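Local coordinates for periplasmic binding protein (Sulfurospirillum deleyianum, PDB 4PAG), which probably serves as the solute-binding component of an ABC transporter, capturing a ligand outside the inner membrane for import, at residues P265-L279 with D299-V311. Numbering follows the deposited sequence.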
# COMPACT_ATOMS: atom_id res chain seq x y z
N PRO A 265 10.94 2.95 1.95
CA PRO A 265 10.77 2.44 3.31
C PRO A 265 9.45 1.70 3.55
O PRO A 265 9.29 1.01 4.56
CB PRO A 265 10.79 3.72 4.14
CG PRO A 265 10.07 4.69 3.27
CD PRO A 265 10.52 4.36 1.87
N PHE A 266 8.50 1.87 2.63
CA PHE A 266 7.21 1.20 2.68
C PHE A 266 7.06 0.40 1.39
O PHE A 266 7.52 0.83 0.33
CB PHE A 266 6.05 2.19 2.75
CG PHE A 266 6.09 3.16 3.90
CD1 PHE A 266 6.64 2.83 5.14
CD2 PHE A 266 5.49 4.41 3.76
CE1 PHE A 266 6.62 3.74 6.20
CE2 PHE A 266 5.46 5.32 4.81
CZ PHE A 266 6.02 4.98 6.03
N ASN A 267 6.37 -0.73 1.47
CA ASN A 267 6.15 -1.58 0.30
C ASN A 267 5.38 -0.84 -0.80
O ASN A 267 4.39 -0.15 -0.52
CB ASN A 267 5.39 -2.82 0.72
CG ASN A 267 5.49 -3.96 -0.28
OD1 ASN A 267 4.87 -3.93 -1.36
ND2 ASN A 267 6.26 -4.98 0.08
N TRP A 268 5.84 -0.97 -2.04
CA TRP A 268 5.24 -0.26 -3.17
C TRP A 268 3.87 -0.79 -3.58
O TRP A 268 3.13 -0.07 -4.24
CB TRP A 268 6.18 -0.26 -4.39
CG TRP A 268 7.33 0.70 -4.29
CD1 TRP A 268 7.84 1.27 -3.15
CD2 TRP A 268 8.14 1.18 -5.36
NE1 TRP A 268 8.89 2.08 -3.45
CE2 TRP A 268 9.11 2.04 -4.80
CE3 TRP A 268 8.15 0.97 -6.75
CZ2 TRP A 268 10.07 2.70 -5.58
CZ3 TRP A 268 9.10 1.62 -7.51
CH2 TRP A 268 10.04 2.47 -6.93
N THR A 269 3.51 -2.03 -3.22
CA THR A 269 2.24 -2.61 -3.71
C THR A 269 1.31 -3.28 -2.69
O THR A 269 0.11 -3.38 -2.95
CB THR A 269 2.47 -3.59 -4.89
OG1 THR A 269 3.00 -4.83 -4.42
CG2 THR A 269 3.42 -2.99 -5.91
N ASP A 270 1.83 -3.72 -1.54
CA ASP A 270 1.05 -4.58 -0.64
C ASP A 270 1.77 -4.77 0.72
O ASP A 270 2.96 -4.49 0.83
CB ASP A 270 0.86 -5.95 -1.32
CG ASP A 270 -0.19 -6.81 -0.66
OD1 ASP A 270 -1.04 -6.28 0.10
OD2 ASP A 270 -0.19 -8.03 -0.92
N ARG A 271 1.05 -5.22 1.74
CA ARG A 271 1.66 -5.61 3.01
C ARG A 271 2.41 -4.43 3.66
O ARG A 271 3.56 -4.57 4.06
CB ARG A 271 2.61 -6.81 2.81
CG ARG A 271 2.06 -7.95 1.97
CD ARG A 271 0.80 -8.59 2.57
NE ARG A 271 0.14 -9.46 1.60
CZ ARG A 271 -0.88 -10.28 1.88
NH1 ARG A 271 -1.37 -10.38 3.11
NH2 ARG A 271 -1.41 -11.01 0.91
N PRO A 272 1.75 -3.27 3.78
CA PRO A 272 0.34 -3.00 3.56
C PRO A 272 -0.04 -2.41 2.19
O PRO A 272 0.80 -1.79 1.53
CB PRO A 272 0.05 -1.94 4.60
CG PRO A 272 1.31 -1.13 4.61
CD PRO A 272 2.43 -2.10 4.37
N PRO A 273 -1.32 -2.55 1.81
CA PRO A 273 -1.90 -1.65 0.82
C PRO A 273 -1.74 -0.23 1.35
O PRO A 273 -1.95 -0.00 2.54
CB PRO A 273 -3.38 -2.04 0.79
CG PRO A 273 -3.50 -3.30 1.54
CD PRO A 273 -2.32 -3.41 2.45
N SER A 274 -1.32 0.70 0.51
CA SER A 274 -1.13 2.08 0.95
C SER A 274 -1.04 3.04 -0.23
O SER A 274 -1.00 2.63 -1.40
CB SER A 274 0.13 2.21 1.80
OG SER A 274 1.30 2.27 0.99
N PHE A 275 -0.97 4.32 0.11
CA PHE A 275 -0.75 5.39 -0.85
C PHE A 275 0.50 5.18 -1.73
O PHE A 275 0.61 5.80 -2.79
CB PHE A 275 -0.60 6.72 -0.10
CG PHE A 275 0.71 6.86 0.58
CD1 PHE A 275 0.91 6.38 1.85
CD2 PHE A 275 1.79 7.45 -0.09
CE1 PHE A 275 2.15 6.49 2.46
CE2 PHE A 275 3.02 7.55 0.51
CZ PHE A 275 3.21 7.08 1.80
N MSE A 276 1.44 4.35 -1.30
CA MSE A 276 2.62 4.04 -2.13
C MSE A 276 2.23 3.51 -3.50
O MSE A 276 3.01 3.60 -4.46
CB MSE A 276 3.51 2.97 -1.48
CG MSE A 276 4.15 3.39 -0.16
SE MSE A 276 5.40 4.89 -0.36
CE MSE A 276 6.81 4.00 -1.43
N ARG A 277 1.01 2.97 -3.60
CA ARG A 277 0.47 2.47 -4.88
C ARG A 277 0.35 3.54 -5.96
O ARG A 277 0.37 3.22 -7.16
CB ARG A 277 -0.88 1.81 -4.66
CG ARG A 277 -0.76 0.49 -3.92
CD ARG A 277 -2.08 0.01 -3.35
NE ARG A 277 -1.93 -1.38 -2.94
CZ ARG A 277 -2.90 -2.21 -2.61
NH1 ARG A 277 -4.18 -1.82 -2.59
NH2 ARG A 277 -2.59 -3.47 -2.29
N ILE A 278 0.24 4.80 -5.55
CA ILE A 278 0.32 5.93 -6.48
C ILE A 278 1.55 5.79 -7.39
O ILE A 278 1.47 6.03 -8.59
CB ILE A 278 0.36 7.25 -5.69
CG1 ILE A 278 -1.01 7.50 -5.05
CG2 ILE A 278 0.74 8.42 -6.59
CD1 ILE A 278 -0.96 8.40 -3.83
N LEU A 279 2.68 5.40 -6.80
CA LEU A 279 3.91 5.15 -7.54
C LEU A 279 4.01 3.68 -7.97
O LEU A 279 4.40 3.38 -9.10
CB LEU A 279 5.12 5.51 -6.69
CG LEU A 279 6.50 5.22 -7.27
CD1 LEU A 279 6.76 6.10 -8.48
CD2 LEU A 279 7.57 5.44 -6.22
N ASP A 299 12.15 8.90 -13.15
CA ASP A 299 11.81 10.29 -12.83
C ASP A 299 10.58 10.41 -11.93
O ASP A 299 10.51 11.28 -11.08
CB ASP A 299 11.61 11.10 -14.11
CG ASP A 299 12.89 11.29 -14.90
OD1 ASP A 299 13.98 10.96 -14.39
OD2 ASP A 299 12.81 11.79 -16.05
N LYS A 300 9.59 9.54 -12.14
CA LYS A 300 8.44 9.46 -11.23
C LYS A 300 8.85 9.06 -9.81
O LYS A 300 8.37 9.64 -8.84
CB LYS A 300 7.39 8.49 -11.76
CG LYS A 300 6.68 9.02 -12.99
CD LYS A 300 5.36 8.32 -13.24
CE LYS A 300 4.48 9.12 -14.18
NZ LYS A 300 3.93 10.33 -13.51
N VAL A 301 9.75 8.09 -9.70
CA VAL A 301 10.27 7.70 -8.38
C VAL A 301 10.91 8.91 -7.70
O VAL A 301 10.63 9.19 -6.54
CB VAL A 301 11.29 6.53 -8.47
CG1 VAL A 301 11.79 6.16 -7.08
CG2 VAL A 301 10.68 5.31 -9.13
N LYS A 302 11.75 9.63 -8.44
CA LYS A 302 12.47 10.77 -7.87
C LYS A 302 11.52 11.85 -7.38
O LYS A 302 11.67 12.33 -6.26
CB LYS A 302 13.50 11.35 -8.87
CG LYS A 302 14.80 10.57 -8.91
CD LYS A 302 15.68 11.04 -10.07
CE LYS A 302 17.08 10.45 -10.02
NZ LYS A 302 18.11 11.40 -9.50
N ALA A 303 10.54 12.21 -8.21
CA ALA A 303 9.56 13.24 -7.84
C ALA A 303 8.69 12.81 -6.66
O ALA A 303 8.42 13.59 -5.76
CB ALA A 303 8.68 13.59 -9.03
N PHE A 304 8.26 11.55 -6.68
CA PHE A 304 7.42 11.02 -5.62
C PHE A 304 8.16 11.03 -4.27
O PHE A 304 7.63 11.49 -3.25
CB PHE A 304 6.93 9.63 -5.99
CG PHE A 304 5.97 9.04 -5.01
CD1 PHE A 304 6.43 8.30 -3.94
CD2 PHE A 304 4.60 9.21 -5.16
CE1 PHE A 304 5.56 7.75 -3.02
CE2 PHE A 304 3.72 8.66 -4.25
CZ PHE A 304 4.20 7.93 -3.18
N TYR A 305 9.40 10.55 -4.27
CA TYR A 305 10.18 10.49 -3.03
C TYR A 305 10.52 11.88 -2.50
O TYR A 305 10.54 12.10 -1.27
CB TYR A 305 11.43 9.60 -3.19
CG TYR A 305 11.13 8.15 -2.85
CD1 TYR A 305 10.29 7.38 -3.65
CD2 TYR A 305 11.66 7.56 -1.71
CE1 TYR A 305 9.99 6.07 -3.34
CE2 TYR A 305 11.37 6.23 -1.38
CZ TYR A 305 10.53 5.50 -2.19
OH TYR A 305 10.23 4.18 -1.89
N GLN A 306 10.73 12.83 -3.41
CA GLN A 306 11.06 14.19 -3.01
C GLN A 306 9.91 14.82 -2.23
O GLN A 306 10.12 15.37 -1.15
CB GLN A 306 11.40 15.07 -4.22
CG GLN A 306 12.08 16.39 -3.85
CD GLN A 306 11.12 17.51 -3.48
OE1 GLN A 306 9.96 17.53 -3.90
NE2 GLN A 306 11.62 18.47 -2.70
N LEU A 307 8.70 14.70 -2.76
CA LEU A 307 7.53 15.34 -2.17
C LEU A 307 7.02 14.56 -0.96
O LEU A 307 6.81 15.14 0.12
CB LEU A 307 6.42 15.49 -3.21
CG LEU A 307 5.09 16.07 -2.71
CD1 LEU A 307 5.29 17.49 -2.19
CD2 LEU A 307 4.03 16.04 -3.79
N PHE A 308 6.84 13.25 -1.12
CA PHE A 308 6.25 12.43 -0.05
C PHE A 308 7.19 12.21 1.13
O PHE A 308 6.73 12.24 2.28
CB PHE A 308 5.72 11.09 -0.59
CG PHE A 308 4.38 11.21 -1.26
CD1 PHE A 308 4.28 11.74 -2.53
CD2 PHE A 308 3.21 10.84 -0.59
CE1 PHE A 308 3.05 11.89 -3.14
CE2 PHE A 308 1.98 10.98 -1.21
CZ PHE A 308 1.89 11.50 -2.48
N PHE A 309 8.48 12.02 0.87
CA PHE A 309 9.44 11.69 1.93
C PHE A 309 10.47 12.78 2.20
O PHE A 309 11.17 12.72 3.21
CB PHE A 309 10.13 10.35 1.62
CG PHE A 309 9.21 9.17 1.67
CD1 PHE A 309 8.76 8.68 2.89
CD2 PHE A 309 8.76 8.56 0.50
CE1 PHE A 309 7.89 7.60 2.94
CE2 PHE A 309 7.89 7.48 0.55
CZ PHE A 309 7.45 7.00 1.78
N GLY A 310 10.56 13.78 1.32
CA GLY A 310 11.57 14.82 1.47
C GLY A 310 12.97 14.30 1.21
O GLY A 310 13.94 14.79 1.78
N VAL A 311 13.08 13.29 0.34
CA VAL A 311 14.34 12.59 0.11
C VAL A 311 14.76 12.70 -1.35
O VAL A 311 13.95 12.44 -2.25
CB VAL A 311 14.23 11.11 0.50
CG1 VAL A 311 15.47 10.33 0.07
CG2 VAL A 311 14.02 10.98 2.00
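Phe-304, Tyr-305 and Phe-309 of helix 297-309 form an apolar face against which segment 265-279, a loop running into a helix, packs. Leu-279 is the knob, set into a hole made by Lys-300, Val-301, Phe-304 and Tyr-305. Its CB stands over the centre of the Phe-304 ring, a CH-pi contact of 3.9 Å from CB to the centroid, almost on the ring normal. With CG anti to the backbone N (chi1 176°), the two methyls divide: CD1 rests on the Lys-300 to Val-301 backbone, while CD2 reaches the edge of Tyr-305 at CE1.

One polar bond crosses this interface. Trp-268 NE1 donates to Tyr-305 OH at 2.9 Å with an N-H...O angle of 160°, the oxygen close to the indole plane. The same hydroxyl is hydrogen-bonded to Ser-264 O, so two polar partners hold the phenol end within apolar packing; the six-membered end of the indole continues to Val-301, CH2 to CG2 3.6 Å. In this periplasmic binding protein of the Peripla_BP_2 family, the contact joins helix 297-309 to the segment that leads from strand 258-260, outermost in its sheet within this chain, into helix 277-288, and the Trp-268 side chain lies about 8 Å from a bound histidine.

Met-276, present as selenomethionine, is bent at chi2 and chi3, which places SE at the rims of two rings, 3.6 Å from Phe-309 CZ and 3.9 Å from Phe-304 CE1, both Met-aromatic contacts. The edge of Phe-309 is directed toward the face of Phe-266 in an offset edge-to-face pair, with planes at 64°, and Pro-265 CD lies over one face of Phe-309, displaced toward the rim. Phe-275 and Phe-308, by contrast, are nearly parallel but slid apart, with centroids 5.5 Å apart and little overlap.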